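Local coordinates for protein UDP-N-acetylglucosamine 3-dehydrogenase (Acidithiobacillus ferrooxidans, PDB 7BVK) that catalyses the NAD(+)-dependent oxidation of the glucosamine 3-position of UDP-N-acetylglucosamine to a ketone, a step in the synthesis of 2,3-diamino-2,3-dideoxy-D-glucopyranose for lipid A, at residues C87-P92 and L112-G117; I116-R121 and M162-D167; H123-Y128 and N238-Y243. All blocks are in the same frame, centred on the assembly; numbering follows the deposited sequence.

Contact 1. Residues C87-P92 and L112-G117; sequences CLIEKP and LVLAIG. With NAD (nicotinamide-adenine-dinucleotide), chain C.
Cys87 to Glu90 and Leu114 to Gly117 run side by side as parallel strands whose short axes diverge by 24° and approach to 4.5 Å. Three good backbone bonds join them. Ala115 N gives to Cys87 O at 2.9 Å, almost straight at 174°. Ile89 N gives to Ala115 O at 2.7 Å, and Gly117 N gives to Ile89 O at 2.7 Å. A weaker bond runs from Cys87 N to Val113 O. Ile89 uses both its N-H and its C=O toward the edge strand, bonding to the residues on either side of Ile116, the pattern of parallel strands. Leu88 and Ala115 meet on one face of the sheet, where Leu88 CD1 lies 3.8 Å from Ala115 CB and Phe276 of helix 268-282 covers both. This is the last beta-alpha-beta unit of the Rossmann fold, with helix 97-110 connecting the strands and 114-117 at the edge of the parallel sheet. Ile89 and Leu114 belong to the other face and touch obliquely through their CD1 methyls at 3.8 Å. Leu114 CG is trans to the backbone N (chi1 172°), which carries CD1 across to Ile89; helix 73-82 packs against Ile89 and Cys87. Glu90, Lys91 and Pro92 make up the Glu-Lys-Pro signature of the Gfo/Idh/MocA family, with a cis peptide before the proline. Lys91 CG passes 3.7 Å from Gly117 O, while Lys91 NZ bonds to Asp160 O. Lys91 O receives a weak bond from NAD O3D at 3.4 Å, and Pro92 lies close to the same ribose.

Contact 2. Residues I116-R121 and M162-D167; sequences IGHIKR and MIHDLD
Arg121 takes Asp167 side-on, with NE and NH2 both directed at the single oxygen OD1, at 2.8 Å and 3.0 Å. The guanidinium and carboxylate planes are nearly coplanar, 15° apart. NE meets the syn lone pair of OD1, whereas NH2 arrives nearly along the C-O axis. With chi1 at 159°, Asp167 CG points away from its own backbone N. The arginine chain, extended from CG to NE, lays its NE/NH2 edge against OD1, and two bonds to one oxygen restrict the rotation of the guanidinium. The second oxygen, OD2, lies against carbon, 3.6 Å from His118 CB and close to Arg121 CG. The His118 ring is tilted 26° from the carboxylate, and Asp167 CB sits over one of its faces, toward the rim. At the ring's edge and in its plane, Ile163 CD1 lies 3.8 Å from His118 CE1, the two side chains roughly perpendicular. Lys120 CG rests 4.3 Å from CB of His164, one of two candidates, with Lys91, for the catalytic base. A turn and short 3-10 segment following the Rossmann strand 114-117 are thereby fastened to helix 157-173. Val296 of helix 290-311 packs against His118, Ile163 and Asp167; Arg121 NH1 bonds to Phe287 O; and Arg144 on strand 139-147 touches Lys120 and His164.

Contact 3. Residues H123-Y128 and N238-Y243; sequences HPAIQY and NTLHIY
His123, whose ring meets Asn238 across the contact, accepts at ND1 from Ala125 N at 3.2 Å, a nearly straight bond of 164° that caps the first turn of helix 124-131. The donor lies in the imidazole plane, where the ring nitrogen's lone pair lies. A chi1 of -162° turns the ring back over the start of the helix and sends its far side toward the loop before strand 239-244. There Asn238 OD1 lies 3.0 Å from His123 CE1 and about as near NE2, at too poor an angle for a hydrogen bond; the ring and amide planes are 30° apart and the two side chains run antiparallel alongside one another. Phe235 adds an edge-to-face neighbour to the imidazole. From Ala125 onward the contact is apolar. Ala125 CB, pointing at the strand, meets Leu240 CB at 4.1 Å, and the methyl Leu240 CD2 reaches Tyr128 CD1 at 3.8 Å, the leucine lying across the tyrosine. Farther along, Ile242 CD1 lies 3.9 Å from Tyr128 CE1. Leu240 and Ile242, two residues apart, thus present the same face of the large mixed sheet of the C-terminal domain to the helix; Val261 of the adjacent strand 257-261 also touches Tyr128. Between these two segments, then, cohesion comes from leucine and isoleucine methyls against the Tyr128 ring and from Leu240 CB against Ala125 CB, with no hydrogen bond crossing. The accepting role of ND1 suggests that it carries no proton and that the imidazole is probably the neutral NE2-H form.

In the fold
The three contacts follow the chain out of the NAD-binding domain and onto the C-terminal sheet. Contacts 1 and 2 share Ile116 and Gly117, and their centres are 12 Å apart; Lys91 CB of the first packs 3.8 Å from His118 CE1 of the second. Lys91 NZ lies 2.9 Å from His164 CE1, bringing together the two candidates for the base that deprotonates the sugar 3''-hydroxyl; the His164 side chain is about 9 Å from the bound NAD, between nearest atoms. Contact 3 lies about 16 Å from contact 2, centre to centre, and touches it where Lys120 O meets Ile126 CB at 3.7 Å. From contact 1 it is separate, with nearest atoms about 10 Å apart.

Contact 1. Residues C87-P92 and L112-G117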
loop_
_atom_site.group_PDB
_atom_site.type_symbol
_atom_site.label_atom_id
_atom_site.label_comp_id
_atom_site.label_asym_id
_atom_site.label_seq_id
_atom_site.Cartn_x
_atom_site.Cartn_y
_atom_site.Cartn_z
ATOM N N CYS A 87 -0.404 -13.868 5.078
ATOM C CA CYS A 87 0.597 -12.885 4.647
ATOM C C CYS A 87 0.034 -11.487 4.435
ATOM O O CYS A 87 -0.901 -11.292 3.657
ATOM C CB CYS A 87 1.320 -13.291 3.360
ATOM S SG CYS A 87 1.831 -14.970 3.236
ATOM N N LEU A 88 0.669 -10.524 5.092
ATOM C CA LEU A 88 0.564 -9.108 4.759
ATOM C C LEU A 88 1.794 -8.721 3.925
ATOM O O LEU A 88 2.911 -8.642 4.452
ATOM C CB LEU A 88 0.468 -8.291 6.042
ATOM C CG LEU A 88 0.732 -6.808 5.948
ATOM C CD1 LEU A 88 -0.196 -6.183 4.892
ATOM C CD2 LEU A 88 0.527 -6.194 7.327
ATOM N N ILE A 89 1.601 -8.501 2.619
ATOM C CA ILE A 89 2.702 -8.159 1.712
ATOM C C ILE A 89 2.783 -6.647 1.560
ATOM O O ILE A 89 1.802 -5.999 1.176
ATOM C CB ILE A 89 2.539 -8.831 0.334
ATOM C CG1 ILE A 89 2.228 -10.328 0.463
ATOM C CG2 ILE A 89 3.783 -8.636 -0.506
ATOM C CD1 ILE A 89 2.001 -11.000 -0.870
ATOM N N GLU A 90 3.966 -6.077 1.818
ATOM C CA GLU A 90 4.175 -4.604 1.705
ATOM C C GLU A 90 4.061 -4.172 0.236
ATOM O O GLU A 90 4.427 -4.979 -0.643
ATOM C CB GLU A 90 5.535 -4.212 2.288
ATOM C CG GLU A 90 5.436 -3.493 3.621
ATOM C CD GLU A 90 4.893 -2.077 3.540
ATOM O OE1 GLU A 90 4.219 -1.647 4.496
ATOM O OE2 GLU A 90 5.147 -1.406 2.518
ATOM N N LYS A 91 3.599 -2.940 -0.020
ATOM C CA LYS A 91 3.440 -2.471 -1.425
ATOM C C LYS A 91 4.796 -2.230 -2.112
ATOM O O LYS A 91 5.743 -1.882 -1.441
ATOM C CB LYS A 91 2.432 -1.329 -1.597
ATOM C CG LYS A 91 2.854 0.043 -1.105
ATOM C CD LYS A 91 3.473 0.916 -2.136
ATOM C CE LYS A 91 4.674 1.671 -1.612
ATOM N NZ LYS A 91 4.520 3.139 -1.727
ATOM N N PRO A 92 4.930 -2.403 -3.439
ATOM C CA PRO A 92 3.852 -2.855 -4.325
ATOM C C PRO A 92 3.628 -4.358 -4.208
ATOM O O PRO A 92 4.486 -5.001 -3.724
ATOM C CB PRO A 92 4.366 -2.599 -5.738
ATOM C CG PRO A 92 5.623 -1.807 -5.552
ATOM C CD PRO A 92 6.130 -2.135 -4.174
ATOM N N LEU A 112 -6.430 -18.650 3.211
ATOM C CA LEU A 112 -5.553 -17.743 3.927
ATOM C C LEU A 112 -5.927 -16.312 3.593
ATOM O O LEU A 112 -6.378 -16.019 2.488
ATOM C CB LEU A 112 -4.093 -17.993 3.566
ATOM C CG LEU A 112 -3.634 -19.446 3.673
ATOM C CD1 LEU A 112 -2.231 -19.609 3.106
ATOM C CD2 LEU A 112 -3.700 -19.894 5.121
ATOM N N VAL A 113 -5.775 -15.432 4.577
ATOM C CA VAL A 113 -5.945 -13.998 4.366
ATOM C C VAL A 113 -4.710 -13.480 3.645
ATOM O O VAL A 113 -3.585 -13.594 4.150
ATOM C CB VAL A 113 -6.147 -13.249 5.696
ATOM C CG1 VAL A 113 -6.096 -11.720 5.461
ATOM C CG2 VAL A 113 -7.445 -13.661 6.388
ATOM N N LEU A 114 -4.913 -12.901 2.479
ATOM C CA LEU A 114 -3.859 -12.225 1.738
ATOM C C LEU A 114 -4.120 -10.720 1.800
ATOM O O LEU A 114 -5.109 -10.230 1.242
ATOM C CB LEU A 114 -3.828 -12.751 0.306
ATOM C CG LEU A 114 -2.944 -12.077 -0.725
ATOM C CD1 LEU A 114 -1.552 -12.014 -0.200
ATOM C CD2 LEU A 114 -3.021 -12.870 -2.023
ATOM N N ALA A 115 -3.240 -9.989 2.484
ATOM C CA ALA A 115 -3.339 -8.537 2.598
ATOM C C ALA A 115 -2.161 -7.841 1.915
ATOM O O ALA A 115 -1.029 -8.355 1.898
ATOM C CB ALA A 115 -3.405 -8.102 4.068
ATOM N N ILE A 116 -2.446 -6.655 1.356
ATOM C CA ILE A 116 -1.459 -5.816 0.684
ATOM C C ILE A 116 -1.320 -4.494 1.436
ATOM O O ILE A 116 -2.314 -3.868 1.812
ATOM C CB ILE A 116 -1.830 -5.570 -0.793
ATOM C CG1 ILE A 116 -2.322 -6.870 -1.432
ATOM C CG2 ILE A 116 -0.634 -4.971 -1.556
ATOM C CD1 ILE A 116 -1.294 -8.009 -1.330
ATOM N N GLY A 117 -0.084 -4.056 1.635
ATOM C CA GLY A 117 0.155 -2.901 2.472
ATOM C C GLY A 117 -0.161 -1.539 1.877
ATOM O O GLY A 117 0.710 -0.661 1.860
HETATM P PA NAD C . 15.180 -2.788 2.514
HETATM O O1A NAD C . 15.518 -3.178 1.166
HETATM O O2A NAD C . 15.968 -2.249 3.561
HETATM O O5B NAD C . 14.660 -4.211 3.132
HETATM C C5B NAD C . 15.355 -5.307 2.631
HETATM C C4B NAD C . 15.493 -6.435 3.581
HETATM O O4B NAD C . 15.130 -7.556 2.937
HETATM C C3B NAD C . 16.963 -6.474 3.720
HETATM O O3B NAD C . 17.140 -6.647 4.992
HETATM C C2B NAD C . 17.363 -7.636 2.878
HETATM O O2B NAD C . 18.436 -8.288 3.400
HETATM C C1B NAD C . 16.144 -8.457 3.066
HETATM N N9A NAD C . 15.911 -9.487 2.105
HETATM C C8A NAD C . 16.046 -9.492 0.824
HETATM N N7A NAD C . 15.688 -10.587 0.307
HETATM C C5A NAD C . 15.305 -11.300 1.291
HETATM C C6A NAD C . 14.803 -12.551 1.374
HETATM N N6A NAD C . 14.689 -13.180 0.274
HETATM N N1A NAD C . 14.452 -13.115 2.501
HETATM C C2A NAD C . 14.602 -12.376 3.570
HETATM N N3A NAD C . 15.061 -11.180 3.620
HETATM C C4A NAD C . 15.415 -10.666 2.440
HETATM O O3 NAD C . 14.130 -1.847 1.977
HETATM P PN NAD C . 12.715 -1.777 2.450
HETATM O O1N NAD C . 11.979 -0.516 2.234
HETATM O O2N NAD C . 12.651 -2.700 3.542
HETATM O O5D NAD C . 11.963 -2.685 1.297
HETATM C C5D NAD C . 10.814 -3.141 1.713
HETATM C C4D NAD C . 9.686 -2.516 0.934
HETATM O O4D NAD C . 9.721 -1.124 1.209
HETATM C C3D NAD C . 9.919 -2.669 -0.583
HETATM O O3D NAD C . 8.808 -3.319 -1.125
HETATM C C2D NAD C . 9.965 -1.201 -0.985
HETATM O O2D NAD C . 9.231 -0.903 -2.067
HETATM C C1D NAD C . 9.227 -0.528 0.157
#

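Contact 2. Residues I116-R121 and M162-D167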
loop_
_atom_site.group_PDB
_atom_site.type_symbol
_atom_site.label_atom_id
_atom_site.label_comp_id
_atom_site.label_asym_id
_atom_site.label_seq_id
_atom_site.Cartn_x
_atom_site.Cartn_y
_atom_site.Cartn_z
ATOM N N ILE A 116 -2.446 -6.655 1.356
ATOM C CA ILE A 116 -1.459 -5.816 0.684
ATOM C C ILE A 116 -1.320 -4.494 1.436
ATOM O O ILE A 116 -2.314 -3.868 1.812
ATOM C CB ILE A 116 -1.830 -5.570 -0.793
ATOM C CG1 ILE A 116 -2.322 -6.870 -1.432
ATOM C CG2 ILE A 116 -0.634 -4.971 -1.556
ATOM C CD1 ILE A 116 -1.294 -8.009 -1.330
ATOM N N GLY A 117 -0.084 -4.056 1.635
ATOM C CA GLY A 117 0.155 -2.901 2.472
ATOM C C GLY A 117 -0.161 -1.539 1.877
ATOM O O GLY A 117 0.710 -0.661 1.860
ATOM N N HIS A 118 -1.400 -1.327 1.417
ATOM C CA HIS A 118 -1.798 -0.025 0.863
ATOM C C HIS A 118 -2.311 0.855 2.007
ATOM O O HIS A 118 -3.512 1.002 2.264
ATOM C CB HIS A 118 -2.801 -0.205 -0.270
ATOM C CG HIS A 118 -2.161 -0.622 -1.564
ATOM N ND1 HIS A 118 -1.263 0.177 -2.241
ATOM C CD2 HIS A 118 -2.262 -1.765 -2.286
ATOM C CE1 HIS A 118 -0.849 -0.454 -3.328
ATOM N NE2 HIS A 118 -1.438 -1.635 -3.377
ATOM N N ILE A 119 -1.343 1.497 2.664
ATOM C CA ILE A 119 -1.521 2.045 4.001
ATOM C C ILE A 119 -2.534 3.194 4.036
ATOM O O ILE A 119 -3.224 3.363 5.046
ATOM C CB ILE A 119 -0.140 2.465 4.554
ATOM C CG1 ILE A 119 -0.216 2.765 6.052
ATOM C CG2 ILE A 119 0.465 3.641 3.751
ATOM C CD1 ILE A 119 1.076 2.513 6.817
ATOM N N LYS A 120 -2.644 4.011 2.967
ATOM C CA LYS A 120 -3.566 5.153 3.021
ATOM C C LYS A 120 -4.994 4.715 3.277
ATOM O O LYS A 120 -5.788 5.508 3.780
ATOM C CB LYS A 120 -3.547 6.005 1.740
ATOM C CG LYS A 120 -2.197 6.597 1.333
ATOM C CD LYS A 120 -1.596 7.503 2.414
ATOM C CE LYS A 120 -0.118 7.163 2.670
ATOM N NZ LYS A 120 0.255 7.354 4.100
ATOM N N ARG A 121 -5.344 3.469 2.962
ATOM C CA ARG A 121 -6.681 2.991 3.286
ATOM C C ARG A 121 -6.999 3.056 4.782
ATOM O O ARG A 121 -8.174 3.103 5.144
ATOM C CB ARG A 121 -6.851 1.566 2.783
ATOM C CG ARG A 121 -6.750 1.428 1.300
ATOM C CD ARG A 121 -7.279 0.073 0.878
ATOM N NE ARG A 121 -7.484 -0.011 -0.559
ATOM C CZ ARG A 121 -8.428 -0.744 -1.139
ATOM N NH1 ARG A 121 -9.265 -1.471 -0.400
ATOM N NH2 ARG A 121 -8.542 -0.742 -2.466
ATOM N N MET A 162 2.680 7.178 -7.266
ATOM C CA MET A 162 1.335 7.359 -7.800
ATOM C C MET A 162 0.393 6.235 -7.386
ATOM O O MET A 162 -0.823 6.448 -7.275
ATOM C CB MET A 162 1.378 7.460 -9.317
ATOM C CG MET A 162 0.020 7.774 -9.886
ATOM S SD MET A 162 -0.018 8.034 -11.655
ATOM C CE MET A 162 0.956 9.538 -11.816
ATOM N N ILE A 163 0.937 5.047 -7.131
ATOM C CA ILE A 163 0.107 3.888 -6.834
ATOM C C ILE A 163 -0.789 4.128 -5.620
ATOM O O ILE A 163 -1.897 3.592 -5.557
ATOM C CB ILE A 163 0.997 2.637 -6.668
ATOM C CG1 ILE A 163 0.192 1.379 -6.986
ATOM C CG2 ILE A 163 1.622 2.571 -5.280
ATOM C CD1 ILE A 163 0.911 0.108 -6.663
ATOM N N HIS A 164 -0.356 4.957 -4.661
ATOM C CA HIS A 164 -1.191 5.250 -3.494
ATOM C C HIS A 164 -2.505 5.923 -3.907
ATOM O O HIS A 164 -3.599 5.502 -3.510
ATOM C CB HIS A 164 -0.412 6.120 -2.495
ATOM C CG HIS A 164 0.636 5.365 -1.720
ATOM N ND1 HIS A 164 1.863 5.908 -1.394
ATOM C CD2 HIS A 164 0.640 4.103 -1.214
ATOM C CE1 HIS A 164 2.573 5.019 -0.721
ATOM N NE2 HIS A 164 1.855 3.915 -0.598
ATOM N N ASP A 165 -2.419 6.943 -4.751
ATOM C CA ASP A 165 -3.628 7.616 -5.189
ATOM C C ASP A 165 -4.397 6.807 -6.223
ATOM O O ASP A 165 -5.624 6.930 -6.305
ATOM C CB ASP A 165 -3.263 8.987 -5.724
ATOM C CG ASP A 165 -2.451 9.781 -4.724
ATOM O OD1 ASP A 165 -3.025 10.097 -3.650
ATOM O OD2 ASP A 165 -1.249 10.061 -4.996
ATOM N N LEU A 166 -3.712 5.978 -7.017
ATOM C CA LEU A 166 -4.428 5.064 -7.903
ATOM C C LEU A 166 -5.314 4.124 -7.100
ATOM O O LEU A 166 -6.498 3.933 -7.412
ATOM C CB LEU A 166 -3.436 4.283 -8.760
ATOM C CG LEU A 166 -3.048 5.031 -10.039
ATOM C CD1 LEU A 166 -1.638 4.766 -10.480
ATOM C CD2 LEU A 166 -4.015 4.616 -11.104
ATOM N N ASP A 167 -4.739 3.534 -6.050
ATOM C CA ASP A 167 -5.473 2.682 -5.130
ATOM C C ASP A 167 -6.664 3.425 -4.533
ATOM O O ASP A 167 -7.794 2.918 -4.556
ATOM C CB ASP A 167 -4.501 2.171 -4.050
ATOM C CG ASP A 167 -5.201 1.717 -2.776
ATOM O OD1 ASP A 167 -6.044 0.781 -2.846
ATOM O OD2 ASP A 167 -4.905 2.314 -1.705
#

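Contact 3. Residues H123-Y128 and N238-Y243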
loop_
_atom_site.group_PDB
_atom_site.type_symbol
_atom_site.label_atom_id
_atom_site.label_comp_id
_atom_site.label_asym_id
_atom_site.label_seq_id
_atom_site.Cartn_x
_atom_site.Cartn_y
_atom_site.Cartn_z
ATOM N N HIS A 123 -5.749 5.547 6.690
ATOM C CA HIS A 123 -5.663 6.938 7.098
ATOM C C HIS A 123 -7.022 7.395 7.626
ATOM O O HIS A 123 -8.064 7.009 7.079
ATOM C CB HIS A 123 -5.229 7.808 5.924
ATOM C CG HIS A 123 -4.713 9.148 6.329
ATOM N ND1 HIS A 123 -5.519 10.123 6.870
ATOM C CD2 HIS A 123 -3.466 9.670 6.293
ATOM C CE1 HIS A 123 -4.790 11.192 7.142
ATOM N NE2 HIS A 123 -3.541 10.941 6.804
ATOM N N PRO A 124 -7.058 8.179 8.707
ATOM C CA PRO A 124 -8.360 8.587 9.272
ATOM C C PRO A 124 -9.223 9.423 8.332
ATOM O O PRO A 124 -10.451 9.345 8.419
ATOM C CB PRO A 124 -7.956 9.378 10.528
ATOM C CG PRO A 124 -6.647 8.778 10.926
ATOM C CD PRO A 124 -5.943 8.486 9.620
ATOM N N ALA A 125 -8.631 10.226 7.441
ATOM C CA ALA A 125 -9.447 10.995 6.505
ATOM C C ALA A 125 -10.168 10.085 5.511
ATOM O O ALA A 125 -11.338 10.313 5.178
ATOM C CB ALA A 125 -8.581 12.013 5.775
ATOM N N ILE A 126 -9.491 9.041 5.037
ATOM C CA ILE A 126 -10.124 8.131 4.096
ATOM C C ILE A 126 -11.239 7.361 4.789
ATOM O O ILE A 126 -12.313 7.138 4.212
ATOM C CB ILE A 126 -9.067 7.202 3.462
ATOM C CG1 ILE A 126 -8.446 7.856 2.228
ATOM C CG2 ILE A 126 -9.684 5.920 3.012
ATOM C CD1 ILE A 126 -7.499 8.977 2.509
ATOM N N GLN A 127 -11.026 6.986 6.054
ATOM C CA GLN A 127 -12.091 6.340 6.816
ATOM C C GLN A 127 -13.292 7.262 6.968
ATOM O O GLN A 127 -14.433 6.853 6.738
ATOM C CB GLN A 127 -11.580 5.893 8.185
ATOM C CG GLN A 127 -10.272 5.130 8.129
ATOM C CD GLN A 127 -10.409 3.648 8.456
ATOM O OE1 GLN A 127 -11.276 2.946 7.921
ATOM N NE2 GLN A 127 -9.525 3.159 9.318
ATOM N N TYR A 128 -13.051 8.513 7.354
ATOM C CA TYR A 128 -14.139 9.467 7.515
ATOM C C TYR A 128 -14.950 9.599 6.236
ATOM O O TYR A 128 -16.193 9.568 6.258
ATOM C CB TYR A 128 -13.571 10.816 7.915
ATOM C CG TYR A 128 -14.602 11.769 8.441
ATOM C CD1 TYR A 128 -15.457 12.453 7.585
ATOM C CD2 TYR A 128 -14.710 11.995 9.806
ATOM C CE1 TYR A 128 -16.388 13.331 8.088
ATOM C CE2 TYR A 128 -15.637 12.855 10.322
ATOM C CZ TYR A 128 -16.473 13.533 9.470
ATOM O OH TYR A 128 -17.392 14.405 10.023
ATOM N N ASN A 238 -2.016 16.539 7.834
ATOM C CA ASN A 238 -3.063 15.675 8.386
ATOM C C ASN A 238 -4.353 16.442 8.676
ATOM O O ASN A 238 -4.864 16.455 9.799
ATOM C CB ASN A 238 -2.599 14.944 9.636
ATOM C CG ASN A 238 -3.518 13.779 9.982
ATOM O OD1 ASN A 238 -3.406 12.699 9.402
ATOM N ND2 ASN A 238 -4.447 13.999 10.910
ATOM N N THR A 239 -4.891 17.086 7.645
ATOM C CA THR A 239 -6.180 17.738 7.783
ATOM C C THR A 239 -7.150 17.194 6.740
ATOM O O THR A 239 -6.746 16.711 5.668
ATOM C CB THR A 239 -6.068 19.271 7.662
ATOM O OG1 THR A 239 -5.753 19.627 6.314
ATOM C CG2 THR A 239 -4.983 19.810 8.596
ATOM N N LEU A 240 -8.437 17.259 7.088
ATOM C CA LEU A 240 -9.529 16.936 6.182
ATOM C C LEU A 240 -10.519 18.086 6.204
ATOM O O LEU A 240 -10.979 18.490 7.279
ATOM C CB LEU A 240 -10.223 15.634 6.579
ATOM C CG LEU A 240 -11.596 15.425 5.939
ATOM C CD1 LEU A 240 -11.476 15.234 4.425
ATOM C CD2 LEU A 240 -12.328 14.263 6.579
ATOM N N HIS A 241 -10.845 18.617 5.029
ATOM C CA HIS A 241 -11.772 19.737 4.928
ATOM C C HIS A 241 -12.880 19.391 3.953
ATOM O O HIS A 241 -12.606 19.045 2.802
ATOM C CB HIS A 241 -11.052 20.996 4.471
ATOM C CG HIS A 241 -10.214 21.626 5.533
ATOM N ND1 HIS A 241 -10.725 22.522 6.446
ATOM C CD2 HIS A 241 -8.900 21.491 5.825
ATOM C CE1 HIS A 241 -9.758 22.915 7.256
ATOM N NE2 HIS A 241 -8.641 22.304 6.901
ATOM N N ILE A 242 -14.128 19.495 4.397
ATOM C CA ILE A 242 -15.269 19.214 3.536
ATOM C C ILE A 242 -16.085 20.489 3.338
ATOM O O ILE A 242 -16.319 21.242 4.286
ATOM C CB ILE A 242 -16.116 18.067 4.116
ATOM C CG1 ILE A 242 -15.265 16.797 4.155
ATOM C CG2 ILE A 242 -17.353 17.856 3.283
ATOM C CD1 ILE A 242 -15.749 15.737 5.112
ATOM N N TYR A 243 -16.491 20.743 2.095
ATOM C CA TYR A 243 -17.262 21.918 1.705
ATOM C C TYR A 243 -18.583 21.471 1.087
ATOM O O TYR A 243 -18.591 20.597 0.206
ATOM C CB TYR A 243 -16.485 22.769 0.702
ATOM C CG TYR A 243 -15.033 23.033 1.053
ATOM C CD1 TYR A 243 -13.999 22.314 0.444
ATOM C CD2 TYR A 243 -14.687 24.028 1.968
ATOM C CE1 TYR A 243 -12.661 22.568 0.762
ATOM C CE2 TYR A 243 -13.352 24.291 2.288
ATOM C CZ TYR A 243 -12.349 23.560 1.690
ATOM O OH TYR A 243 -11.034 23.823 2.015
#